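Local coordinates for cellulose-binding protein (Saccharophagus degradans, PDB 2YHG) that may hydrolyse glycosidic bonds, as its nucleoside hydrolase relatives do, this piece being the nucleoside hydrolase-like and C-terminal part of a longer polysaccharide-binding protein, at residues I62-G67 with S74-V79; I109-Q114 with S131-A136; A232-P235 with A240-G243; L47-V52 with A247-A252; G120-G125 with A160-Q165. All blocks are in the same frame, centred on the assembly; numbering follows the deposited sequence.

Contact 1. Residues I62-G67 with S74-V79; sequences IITTTG and SNTAYV
I62 and V79 make the tight apolar end of this contact, where the end of strand 58-64 meets the first turn of helix 77-93. The CG2 methyl of I62 lies across the valine fork, 3.9 Å from V79 CG1, and V79 CG2 reaches on to touch T64 OG1 at 3.7 Å. With T64 OG1 anti to its carbonyl carbon (chi1 -69°), the hydroxyl sits on the valine side, while its methyl turns the other way and rests 3.4 Å from the backbone O of N75. T76 adds its own methyl, CG2, against T64 OG1 at 3.9 Å; its hydroxyl bonds to D80. No direct hydrogen bond joins the two segments. Instead a water bridges them, 2.8 Å from T64 OG1 and accepting from V79 N at 3.1 Å, so one of the first amides of the helix and the threonine hydroxyl share it as a partner. The far side is looser and lies towards solvent. There N75 offers only its backbone to T64, and its side chain closes an Asx turn, OD1 accepting from A77 N at 3.0 Å just as the helix begins. On the buried side, V79 also packs on M37 and N110. I62 and T64 project to this helix while I63 faces the opposite way, the alternation expected of an interior strand in a sheet covered by helices on both faces. Strand, loop and helix together form a beta-alpha unit of the Rossmann-like parallel sheet in the nucleoside hydrolase-like domain.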
# COMPACT_ATOMS: atom_id res chain seq x y z
N ILE A 62 -11.41 -1.28 8.83
CA ILE A 62 -12.08 -1.64 7.59
C ILE A 62 -13.43 -0.95 7.63
O ILE A 62 -14.33 -1.39 8.34
CB ILE A 62 -12.23 -3.17 7.41
CG1 ILE A 62 -10.91 -3.91 7.57
CG2 ILE A 62 -12.91 -3.45 6.06
CD1 ILE A 62 -11.08 -5.40 7.76
N ILE A 63 -13.54 0.17 6.92
CA ILE A 63 -14.65 1.08 7.11
C ILE A 63 -15.52 1.12 5.86
O ILE A 63 -15.04 1.46 4.80
CB ILE A 63 -14.11 2.51 7.41
CG1 ILE A 63 -13.37 2.53 8.75
CG2 ILE A 63 -15.25 3.53 7.40
CD1 ILE A 63 -12.55 3.77 9.01
N THR A 64 -16.79 0.75 6.01
CA THR A 64 -17.73 0.77 4.90
C THR A 64 -18.35 2.16 4.77
O THR A 64 -18.90 2.70 5.73
CB THR A 64 -18.83 -0.29 5.15
OG1 THR A 64 -18.27 -1.60 5.06
CG2 THR A 64 -19.96 -0.17 4.12
N THR A 65 -18.30 2.72 3.57
CA THR A 65 -18.71 4.10 3.33
C THR A 65 -19.14 4.27 1.87
O THR A 65 -19.57 3.31 1.21
CB THR A 65 -17.59 5.07 3.79
OG1 THR A 65 -18.02 6.42 3.77
CG2 THR A 65 -16.33 4.91 3.02
N THR A 66 -19.09 5.50 1.39
CA THR A 66 -19.68 5.93 0.13
C THR A 66 -18.61 6.43 -0.82
O THR A 66 -17.43 6.58 -0.51
CB THR A 66 -20.68 7.05 0.42
OG1 THR A 66 -19.93 8.10 1.03
CG2 THR A 66 -21.85 6.58 1.31
N GLY A 67 -19.08 6.74 -2.02
CA GLY A 67 -18.33 7.54 -3.00
C GLY A 67 -19.28 7.89 -4.13
O GLY A 67 -20.47 7.60 -4.05
N SER A 74 -25.60 1.49 4.22
CA SER A 74 -26.35 1.27 5.46
C SER A 74 -25.81 0.21 6.39
O SER A 74 -26.23 0.20 7.53
CB SER A 74 -27.79 0.98 5.17
OG SER A 74 -27.94 -0.18 4.42
N ASN A 75 -24.98 -0.71 5.94
CA ASN A 75 -24.52 -1.78 6.82
C ASN A 75 -23.21 -2.33 6.27
O ASN A 75 -22.74 -1.90 5.20
CB ASN A 75 -25.59 -2.88 6.91
CG ASN A 75 -25.90 -3.48 5.57
OD1 ASN A 75 -25.02 -4.06 4.95
ND2 ASN A 75 -27.11 -3.27 5.07
N THR A 76 -22.58 -3.22 7.03
CA THR A 76 -21.30 -3.79 6.69
C THR A 76 -21.40 -5.22 6.12
O THR A 76 -20.46 -6.00 6.23
CB THR A 76 -20.30 -3.78 7.88
OG1 THR A 76 -20.81 -4.59 8.94
CG2 THR A 76 -20.06 -2.39 8.39
N ALA A 77 -22.53 -5.60 5.51
CA ALA A 77 -22.73 -7.00 5.17
C ALA A 77 -21.69 -7.54 4.18
O ALA A 77 -21.34 -8.71 4.27
CB ALA A 77 -24.14 -7.26 4.68
N TYR A 78 -21.21 -6.75 3.22
CA TYR A 78 -20.15 -7.24 2.34
C TYR A 78 -18.90 -7.64 3.14
O TYR A 78 -18.33 -8.71 2.96
CB TYR A 78 -19.73 -6.20 1.30
CG TYR A 78 -20.64 -6.08 0.12
CD1 TYR A 78 -20.54 -6.94 -0.95
CD2 TYR A 78 -21.58 -5.06 0.06
CE1 TYR A 78 -21.40 -6.78 -2.08
CE2 TYR A 78 -22.43 -4.91 -1.02
CZ TYR A 78 -22.34 -5.75 -2.07
OH TYR A 78 -23.19 -5.57 -3.14
N VAL A 79 -18.46 -6.75 4.01
CA VAL A 79 -17.30 -7.01 4.82
C VAL A 79 -17.56 -8.18 5.79
O VAL A 79 -16.69 -9.03 5.96
CB VAL A 79 -16.80 -5.76 5.54
CG1 VAL A 79 -15.69 -6.10 6.55
CG2 VAL A 79 -16.32 -4.72 4.53
O HOH W 1 -19.48 -3.84 3.79

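Contact 2. Residues I109-Q114 with S131-A136; sequences INVMGQ and SNLIIA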
# COMPACT_ATOMS: atom_id res chain seq x y z
N ILE A 109 -12.82 -3.99 14.16
CA ILE A 109 -12.46 -2.82 13.35
C ILE A 109 -13.25 -2.75 12.03
O ILE A 109 -12.96 -1.91 11.19
CB ILE A 109 -10.94 -2.74 13.11
CG1 ILE A 109 -10.42 -3.95 12.33
CG2 ILE A 109 -10.21 -2.57 14.42
CD1 ILE A 109 -9.06 -3.75 11.67
N ASN A 110 -14.29 -3.58 11.93
CA ASN A 110 -15.24 -3.60 10.83
C ASN A 110 -16.40 -2.72 11.21
O ASN A 110 -17.31 -3.15 11.95
CB ASN A 110 -15.66 -5.06 10.63
CG ASN A 110 -16.85 -5.23 9.71
OD1 ASN A 110 -17.23 -4.30 8.99
ND2 ASN A 110 -17.47 -6.41 9.76
N VAL A 111 -16.41 -1.48 10.71
CA VAL A 111 -17.36 -0.48 11.15
C VAL A 111 -17.87 0.36 9.99
O VAL A 111 -17.23 0.40 8.93
CB VAL A 111 -16.77 0.44 12.27
CG1 VAL A 111 -16.27 -0.39 13.47
CG2 VAL A 111 -15.63 1.34 11.73
N MET A 112 -18.96 1.08 10.23
CA MET A 112 -19.49 2.02 9.29
C MET A 112 -18.79 3.36 9.37
O MET A 112 -18.59 3.89 10.45
CB MET A 112 -20.97 2.24 9.55
CG MET A 112 -21.84 1.03 9.29
SD MET A 112 -21.88 0.44 7.60
CE MET A 112 -22.64 1.80 6.76
N GLY A 113 -18.52 3.94 8.22
CA GLY A 113 -18.10 5.32 8.06
C GLY A 113 -19.26 6.20 7.67
O GLY A 113 -20.41 5.95 8.05
N GLN A 114 -18.99 7.24 6.89
CA GLN A 114 -20.08 8.14 6.49
C GLN A 114 -21.06 7.35 5.61
O GLN A 114 -20.65 6.60 4.70
CB GLN A 114 -19.59 9.35 5.72
CG GLN A 114 -18.46 10.13 6.39
CD GLN A 114 -18.71 10.39 7.86
OE1 GLN A 114 -18.11 9.75 8.72
NE2 GLN A 114 -19.60 11.30 8.17
N SER A 131 -15.16 7.48 11.40
CA SER A 131 -14.45 8.72 11.56
C SER A 131 -13.80 8.77 12.94
O SER A 131 -12.67 9.18 13.08
CB SER A 131 -15.33 9.94 11.25
OG SER A 131 -16.40 10.10 12.16
N ASN A 132 -14.55 8.35 13.95
CA ASN A 132 -13.97 8.32 15.29
C ASN A 132 -12.83 7.32 15.37
O ASN A 132 -11.86 7.58 16.11
CB ASN A 132 -15.05 7.97 16.33
CG ASN A 132 -15.99 9.11 16.61
OD1 ASN A 132 -15.70 10.27 16.31
ND2 ASN A 132 -17.14 8.78 17.19
N LEU A 133 -12.90 6.20 14.67
CA LEU A 133 -11.82 5.22 14.65
C LEU A 133 -10.55 5.84 14.09
O LEU A 133 -9.45 5.64 14.63
CB LEU A 133 -12.28 3.99 13.85
CG LEU A 133 -11.28 2.82 13.69
CD1 LEU A 133 -12.01 1.60 13.21
CD2 LEU A 133 -10.17 3.13 12.65
N ILE A 134 -10.66 6.62 13.02
CA ILE A 134 -9.53 7.29 12.46
C ILE A 134 -8.92 8.25 13.47
O ILE A 134 -7.70 8.32 13.63
CB ILE A 134 -9.89 7.98 11.12
CG1 ILE A 134 -10.23 6.95 10.08
CG2 ILE A 134 -8.78 8.90 10.66
CD1 ILE A 134 -10.91 7.51 8.85
N ILE A 135 -9.75 9.08 14.12
CA ILE A 135 -9.23 10.00 15.13
C ILE A 135 -8.42 9.24 16.20
O ILE A 135 -7.31 9.63 16.56
CB ILE A 135 -10.34 10.83 15.78
CG1 ILE A 135 -11.03 11.73 14.73
CG2 ILE A 135 -9.79 11.67 16.93
CD1 ILE A 135 -12.22 12.47 15.26
N ALA A 136 -9.01 8.16 16.70
CA ALA A 136 -8.35 7.41 17.76
C ALA A 136 -7.03 6.83 17.31
O ALA A 136 -6.05 6.81 18.06
CB ALA A 136 -9.26 6.33 18.29
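L133 of helix 129-139 packs on I109 and V111 in a mainly apolar strand-on-helix contact at the outermost strand, 110-112, of the parallel sheet. One methyl does the work: L133 CD1 lies 3.9 Å from V111 CG2 and 4.2 Å from the backbone O of I109, with I109 CB a little farther off. The leucine is fully extended, CG anti to the backbone N (chi1 179°), which carries CD1 out from the helix to the strand. V111 meets it with the branch held between its own N and carbonyl carbon, so that CG2 projects at the helix. N110, one residue back, turns to the other face of the sheet and packs on helix 77-93. Beyond the strand the contact changes character. Q114 OE1 comes within 3.8 Å of S131 CB, yet it is not bonded to the serine; both side chains use S128 instead, OE1 pairing with the S128 hydroxyl and S131 OG with its backbone N. The glutamine NE2 is taken by the backbone O atoms of D121 and K126, which, with the bond at OE1, fixes which way the amide is flipped. The chemistry therefore divides: between these segments L133 packs by dispersion, with M112 also backbone-bonded to G130 at the start of the helix, whereas the Q114 and S131 side chains are linked indirectly, through S128, and the buried amide is satisfied by three partners.

Contact 3. Residues A232-P235 with A240-G243; sequences AVYP and ATEG
Y234 and E242 reach for each other between two irregular backbone runs whose closest CA atoms, those of Y234 and E242, are 10.4 Å apart, E242 itself adopting left-handed helical angles (phi 49°, psi 52°). Both runs belong to the connection from helix 228-232 to helix 246-249 in the nucleoside hydrolase-like domain, and the side chains alone bridge it. The tyrosine ring extends from the first run, CG anti to the backbone N (chi1 -173°), and delivers its hydroxyl to the carboxylate. The glutamate, extended beyond CG, comes in roughly perpendicular to it, with the ring and carboxylate planes 73° apart. T241 joins from the same run as E242, its CG2 methyl 3.6 Å from Y234 OH. The other carboxylate oxygen, E242 OE1, forms a salt bridge with R49 NE of helix 42-52 and also bonds T245 OG1. Thus both oxygens of a buried carboxylate are engaged, which fixes its rotation; the nearby arginine probably stabilises its negative charge. Metal sites lie just beyond: Q225, a residue of a magnesium site, donates its NE2 to the backbone O of Y234, and D244, a calcium ligand, follows E242 closely in the chain. The single direct bond across the contact is short, Y234 OH donating to E242 OE2 at 2.6 Å, and it meets the oxygen on its anti side, close to the carboxylate plane.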
# COMPACT_ATOMS: atom_id res chain seq x y z
N ALA A 232 -13.95 -18.16 -2.61
CA ALA A 232 -15.37 -18.18 -2.90
C ALA A 232 -16.03 -16.80 -2.68
O ALA A 232 -17.14 -16.57 -3.16
CB ALA A 232 -16.06 -19.25 -2.06
N VAL A 233 -15.39 -15.91 -1.94
CA VAL A 233 -15.90 -14.54 -1.78
C VAL A 233 -15.10 -13.51 -2.59
O VAL A 233 -15.29 -12.30 -2.42
CB VAL A 233 -16.00 -14.13 -0.29
CG1 VAL A 233 -16.97 -15.03 0.46
CG2 VAL A 233 -14.64 -14.12 0.38
N TYR A 234 -14.25 -13.98 -3.50
CA TYR A 234 -13.54 -13.12 -4.46
C TYR A 234 -14.35 -13.11 -5.74
O TYR A 234 -14.35 -14.10 -6.47
CB TYR A 234 -12.13 -13.66 -4.69
CG TYR A 234 -11.26 -12.75 -5.52
CD1 TYR A 234 -11.41 -12.66 -6.88
CD2 TYR A 234 -10.24 -11.97 -4.95
CE1 TYR A 234 -10.66 -11.81 -7.67
CE2 TYR A 234 -9.46 -11.10 -5.74
CZ TYR A 234 -9.67 -11.03 -7.08
OH TYR A 234 -8.99 -10.17 -7.88
N PRO A 235 -15.07 -12.04 -6.05
CA PRO A 235 -15.98 -12.09 -7.20
C PRO A 235 -15.24 -11.86 -8.51
O PRO A 235 -14.12 -11.33 -8.51
CB PRO A 235 -16.93 -10.93 -6.93
CG PRO A 235 -16.06 -9.93 -6.18
CD PRO A 235 -15.22 -10.78 -5.29
N ALA A 240 -12.91 -3.32 -14.02
CA ALA A 240 -11.50 -3.58 -13.77
C ALA A 240 -11.34 -4.45 -12.54
O ALA A 240 -12.13 -4.34 -11.58
CB ALA A 240 -10.71 -2.27 -13.57
N THR A 241 -10.29 -5.25 -12.52
CA THR A 241 -9.95 -6.04 -11.36
C THR A 241 -9.20 -5.15 -10.36
O THR A 241 -8.24 -4.48 -10.72
CB THR A 241 -9.11 -7.23 -11.75
OG1 THR A 241 -10.00 -8.14 -12.41
CG2 THR A 241 -8.47 -7.94 -10.60
N GLU A 242 -9.66 -5.13 -9.11
CA GLU A 242 -8.88 -4.57 -7.99
C GLU A 242 -8.31 -3.18 -8.32
O GLU A 242 -7.16 -2.87 -7.99
CB GLU A 242 -7.76 -5.53 -7.57
CG GLU A 242 -8.30 -6.76 -6.91
CD GLU A 242 -7.24 -7.61 -6.30
OE1 GLU A 242 -6.47 -7.07 -5.45
OE2 GLU A 242 -7.07 -8.81 -6.69
N GLY A 243 -9.14 -2.26 -8.78
CA GLY A 243 -8.67 -0.91 -9.02
C GLY A 243 -8.14 -0.21 -7.76
O GLY A 243 -7.30 0.68 -7.88

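Contact 4. Residues L47-V52 with A247-A252; sequences LVRQLV and AFLHMA
F248 drives its ring against Q50 and R49 of helix 42-52 and supplies the largest share of the buried surface. Its CG lies between the backbone N and carbonyl carbon (chi1 57°), a setting that directs the ring straight at the helix. One face is covered by Q50 CB, 3.7 Å from the ring centroid and 11° off the normal, a CH-pi contact. The glutamine then bends at chi2 and runs back past the phenyl group, bringing OE1 to 3.2 Å from F248 CB; that oxygen has its polar partner in H33 NE2, so the amide is held over the base of the phenylalanine. R49 approaches obliquely from another direction, with CD 3.9 Å from F248 CE2. Its aliphatic part thereby serves as apolar packing, while its guanidinium is engaged by E242. L249 comes next and lends one methyl, CD2 standing 4.3 Å from the same R49 CD. From here the chain folds away from the helix in a type I turn, closed by A252 N bonding L249 O at 3.1 Å, and M251 N bonds the backbone O of F248. H250, at the second position of that turn, takes no part in the contact and meets W147 edge-to-face. The buried ring of F248 also approaches W151, which with D36, D43 and D244 forms the calcium site. D36 just after the first sheet strand and D43 in the first turn of helix 42-52 bind that calcium, consistent with the N-terminal aspartate cluster of nucleoside hydrolases.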
# COMPACT_ATOMS: atom_id res chain seq x y z
N LEU A 47 -10.29 -6.46 -0.82
CA LEU A 47 -10.26 -6.83 0.58
C LEU A 47 -9.75 -8.25 0.76
O LEU A 47 -8.99 -8.51 1.70
CB LEU A 47 -11.61 -6.62 1.23
CG LEU A 47 -11.63 -6.93 2.74
CD1 LEU A 47 -10.60 -6.10 3.51
CD2 LEU A 47 -13.05 -6.73 3.30
N VAL A 48 -10.13 -9.18 -0.12
CA VAL A 48 -9.60 -10.54 -0.01
C VAL A 48 -8.08 -10.54 -0.11
O VAL A 48 -7.40 -11.18 0.70
CB VAL A 48 -10.25 -11.45 -1.07
CG1 VAL A 48 -9.50 -12.80 -1.14
CG2 VAL A 48 -11.74 -11.67 -0.76
N ARG A 49 -7.53 -9.83 -1.09
CA ARG A 49 -6.07 -9.77 -1.21
C ARG A 49 -5.45 -9.14 0.03
O ARG A 49 -4.47 -9.66 0.59
CB ARG A 49 -5.61 -9.03 -2.46
CG ARG A 49 -4.10 -9.13 -2.63
CD ARG A 49 -3.51 -8.17 -3.62
NE ARG A 49 -4.09 -8.33 -4.97
CZ ARG A 49 -3.52 -8.90 -6.01
NH1 ARG A 49 -2.27 -9.30 -6.00
NH2 ARG A 49 -4.23 -9.02 -7.12
N GLN A 50 -6.02 -8.04 0.51
CA GLN A 50 -5.46 -7.40 1.70
C GLN A 50 -5.46 -8.40 2.87
O GLN A 50 -4.50 -8.44 3.66
CB GLN A 50 -6.23 -6.15 2.07
CG GLN A 50 -5.90 -5.53 3.42
CD GLN A 50 -4.50 -4.95 3.54
OE1 GLN A 50 -4.33 -3.73 3.46
NE2 GLN A 50 -3.51 -5.80 3.75
N LEU A 51 -6.51 -9.17 3.02
CA LEU A 51 -6.58 -10.10 4.16
C LEU A 51 -5.52 -11.18 4.11
O LEU A 51 -4.93 -11.49 5.14
CB LEU A 51 -7.98 -10.66 4.31
CG LEU A 51 -9.02 -9.62 4.75
CD1 LEU A 51 -10.40 -10.28 4.66
CD2 LEU A 51 -8.76 -9.11 6.12
N VAL A 52 -5.25 -11.75 2.95
CA VAL A 52 -4.21 -12.79 2.88
C VAL A 52 -2.80 -12.20 2.91
O VAL A 52 -1.84 -12.94 3.08
CB VAL A 52 -4.40 -13.77 1.71
CG1 VAL A 52 -5.75 -14.48 1.81
CG2 VAL A 52 -4.19 -13.12 0.34
N ALA A 247 -3.77 1.03 -3.19
CA ALA A 247 -3.88 1.74 -1.92
C ALA A 247 -3.41 0.94 -0.72
O ALA A 247 -3.21 1.53 0.35
CB ALA A 247 -5.30 2.22 -1.73
N PHE A 248 -3.24 -0.37 -0.83
CA PHE A 248 -2.44 -1.08 0.16
C PHE A 248 -1.16 -1.67 -0.37
O PHE A 248 -0.23 -1.85 0.42
CB PHE A 248 -3.22 -2.16 0.96
CG PHE A 248 -3.87 -3.20 0.13
CD1 PHE A 248 -5.14 -3.00 -0.40
CD2 PHE A 248 -3.27 -4.45 -0.08
CE1 PHE A 248 -5.77 -3.99 -1.14
CE2 PHE A 248 -3.87 -5.40 -0.87
CZ PHE A 248 -5.14 -5.17 -1.37
N LEU A 249 -1.02 -1.91 -1.66
CA LEU A 249 0.27 -2.39 -2.14
C LEU A 249 1.35 -1.34 -1.90
O LEU A 249 2.53 -1.71 -1.76
CB LEU A 249 0.23 -2.76 -3.63
CG LEU A 249 -0.73 -3.86 -4.01
CD1 LEU A 249 -0.50 -4.21 -5.49
CD2 LEU A 249 -0.57 -5.09 -3.11
N HIS A 250 1.00 -0.07 -1.84
CA HIS A 250 1.96 1.00 -1.53
C HIS A 250 2.73 0.70 -0.24
O HIS A 250 3.92 1.05 -0.15
CB HIS A 250 1.17 2.31 -1.42
CG HIS A 250 2.03 3.51 -1.30
ND1 HIS A 250 3.04 3.78 -2.18
CD2 HIS A 250 1.97 4.52 -0.40
CE1 HIS A 250 3.61 4.91 -1.78
NE2 HIS A 250 2.98 5.40 -0.72
N MET A 251 2.07 0.08 0.74
CA MET A 251 2.61 -0.18 2.05
C MET A 251 2.99 -1.64 2.27
O MET A 251 3.23 -2.03 3.41
CB MET A 251 1.65 0.30 3.14
CG MET A 251 1.06 1.68 2.91
SD MET A 251 -0.53 1.50 2.02
CE MET A 251 -1.14 3.15 1.95
N ALA A 252 3.05 -2.44 1.23
CA ALA A 252 3.24 -3.88 1.36
C ALA A 252 4.67 -4.28 1.69
O ALA A 252 4.87 -5.43 2.09
CB ALA A 252 2.81 -4.57 0.08

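Contact 5. Residues G120-G125 with A160-Q165; sequences GDVGSG and AVWKVQ. With EDO (1,2-ethanediol), chain J.
The indole of W162 has G123 CA over one face, 3.6 Å from the centroid of the six-membered ring and 3° off its normal, a CH-pi contact. G123 C stays over that face, 3.5 Å from W162 CZ3, and S124 N meets the ring obliquely, 3.5 Å from W162 CH2. V122 meets the other end of the side chain, also obliquely, its CG1 methyl 3.9 Å from W162 CB. The tryptophan projects from helix 155-167 with CG anti to the backbone N (chi1 -178°), which lays the ring out alongside the loop. No hydrogen bond crosses between the segments, but Q159, one turn earlier on the same helix, accepts from G123 N and so helps to fix the glycine over the ring. G123 adopts phi 132° and psi -157°, a region open chiefly to glycine. S124 borders the solvent side. Farther along, D121 OD2 accepts from O1 of a 1,2-ethanediol at 2.6 Å, a molecule probably left from crystallisation, and also receives the G116 amide. Remote from the metal sites, this is a peripheral joint of the Rossmann-like domain: the long crossover loop after edge strand 110-112, on its way to helix 129-139, lies against helix 155-167, which flanks the sheet, through a glycine CH-pi contact on the tryptophan.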
# COMPACT_ATOMS: atom_id res chain seq x y z
N GLY A 120 -21.17 16.69 1.69
CA GLY A 120 -22.56 16.76 2.14
C GLY A 120 -22.87 15.85 3.30
O GLY A 120 -23.93 16.01 3.91
N ASP A 121 -21.97 14.95 3.68
CA ASP A 121 -22.10 14.18 4.89
C ASP A 121 -20.96 14.41 5.85
O ASP A 121 -20.60 13.50 6.62
CB ASP A 121 -22.34 12.70 4.59
CG ASP A 121 -22.96 11.99 5.74
OD1 ASP A 121 -23.76 12.60 6.48
OD2 ASP A 121 -22.69 10.78 5.88
N VAL A 122 -20.43 15.62 5.85
CA VAL A 122 -19.39 16.04 6.78
C VAL A 122 -19.93 17.24 7.56
O VAL A 122 -20.52 18.16 6.97
CB VAL A 122 -18.07 16.37 6.06
CG1 VAL A 122 -17.09 17.00 6.98
CG2 VAL A 122 -17.53 15.11 5.43
N GLY A 123 -19.65 17.26 8.87
CA GLY A 123 -19.98 18.39 9.69
C GLY A 123 -20.67 18.03 10.97
O GLY A 123 -20.53 16.90 11.51
N SER A 124 -21.40 19.00 11.52
CA SER A 124 -21.98 18.90 12.82
C SER A 124 -22.93 17.72 12.89
O SER A 124 -23.83 17.59 12.06
CB SER A 124 -22.69 20.21 13.14
OG SER A 124 -23.15 20.22 14.46
N GLY A 125 -22.77 16.90 13.92
CA GLY A 125 -23.65 15.77 14.13
C GLY A 125 -23.44 14.58 13.22
O GLY A 125 -24.22 13.62 13.27
N ALA A 160 -13.30 13.00 10.19
CA ALA A 160 -12.32 12.90 11.29
C ALA A 160 -11.55 14.22 11.41
O ALA A 160 -11.42 14.80 12.50
CB ALA A 160 -11.38 11.75 11.04
N VAL A 161 -10.97 14.67 10.31
CA VAL A 161 -10.18 15.91 10.33
C VAL A 161 -11.05 17.12 10.68
O VAL A 161 -10.64 17.97 11.47
CB VAL A 161 -9.44 16.09 8.96
CG1 VAL A 161 -8.81 17.47 8.88
CG2 VAL A 161 -8.44 14.99 8.73
N TRP A 162 -12.26 17.19 10.12
CA TRP A 162 -13.17 18.27 10.42
C TRP A 162 -13.45 18.34 11.91
O TRP A 162 -13.44 19.42 12.52
CB TRP A 162 -14.47 18.13 9.62
CG TRP A 162 -15.40 19.25 9.86
CD1 TRP A 162 -15.42 20.45 9.20
CD2 TRP A 162 -16.39 19.33 10.87
NE1 TRP A 162 -16.35 21.27 9.76
CE2 TRP A 162 -16.98 20.61 10.78
CE3 TRP A 162 -16.84 18.46 11.84
CZ2 TRP A 162 -17.96 21.06 11.65
CZ3 TRP A 162 -17.81 18.91 12.72
CH2 TRP A 162 -18.32 20.20 12.64
N LYS A 163 -13.70 17.19 12.52
CA LYS A 163 -14.01 17.18 13.94
C LYS A 163 -12.80 17.66 14.76
O LYS A 163 -12.96 18.44 15.70
CB LYS A 163 -14.44 15.78 14.40
CG LYS A 163 -14.63 15.68 15.93
CD LYS A 163 -15.13 14.32 16.31
CE LYS A 163 -15.41 14.21 17.78
NZ LYS A 163 -15.97 12.85 18.07
N VAL A 164 -11.61 17.20 14.42
CA VAL A 164 -10.40 17.66 15.11
C VAL A 164 -10.22 19.17 14.93
O VAL A 164 -9.98 19.90 15.93
CB VAL A 164 -9.18 16.86 14.61
CG1 VAL A 164 -7.88 17.46 15.11
CG2 VAL A 164 -9.29 15.42 15.01
N GLN A 165 -10.37 19.67 13.72
CA GLN A 165 -10.27 21.10 13.48
C GLN A 165 -11.30 21.88 14.28
O GLN A 165 -11.03 22.97 14.77
CB GLN A 165 -10.43 21.36 12.00
CG GLN A 165 -10.39 22.84 11.63
CD GLN A 165 -10.66 23.02 10.15
OE1 GLN A 165 -11.64 22.51 9.62
NE2 GLN A 165 -9.76 23.71 9.49
C1 EDO J . -22.90 9.81 9.12
O1 EDO J . -23.45 9.31 7.92
C2 EDO J . -22.61 8.67 10.06
O2 EDO J . -23.82 7.95 10.32

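Overall arrangement
All five contacts lie in the nucleoside hydrolase-like domain. Contacts 1 and 2 share the sheet, through neighbouring strands 58-64 and 110-112, but cover opposite faces with different helices. Contact 4 is the most central, its centre about 6 Å from the centre of the chain, and encloses contacts 1, 2, 3 and 5 along the chain; it touches contact 1 through L47 and contact 3 through the R49–E242 salt bridge. Contact 5, its centre about 26 Å from the chain's centre and partly buried, is joined to contact 2 by the Q114–D121 bond. Chemistry follows place: methyl packing on the sheet, rings against CH groups in contacts 4 and 5, and a buried charged network in contact 3.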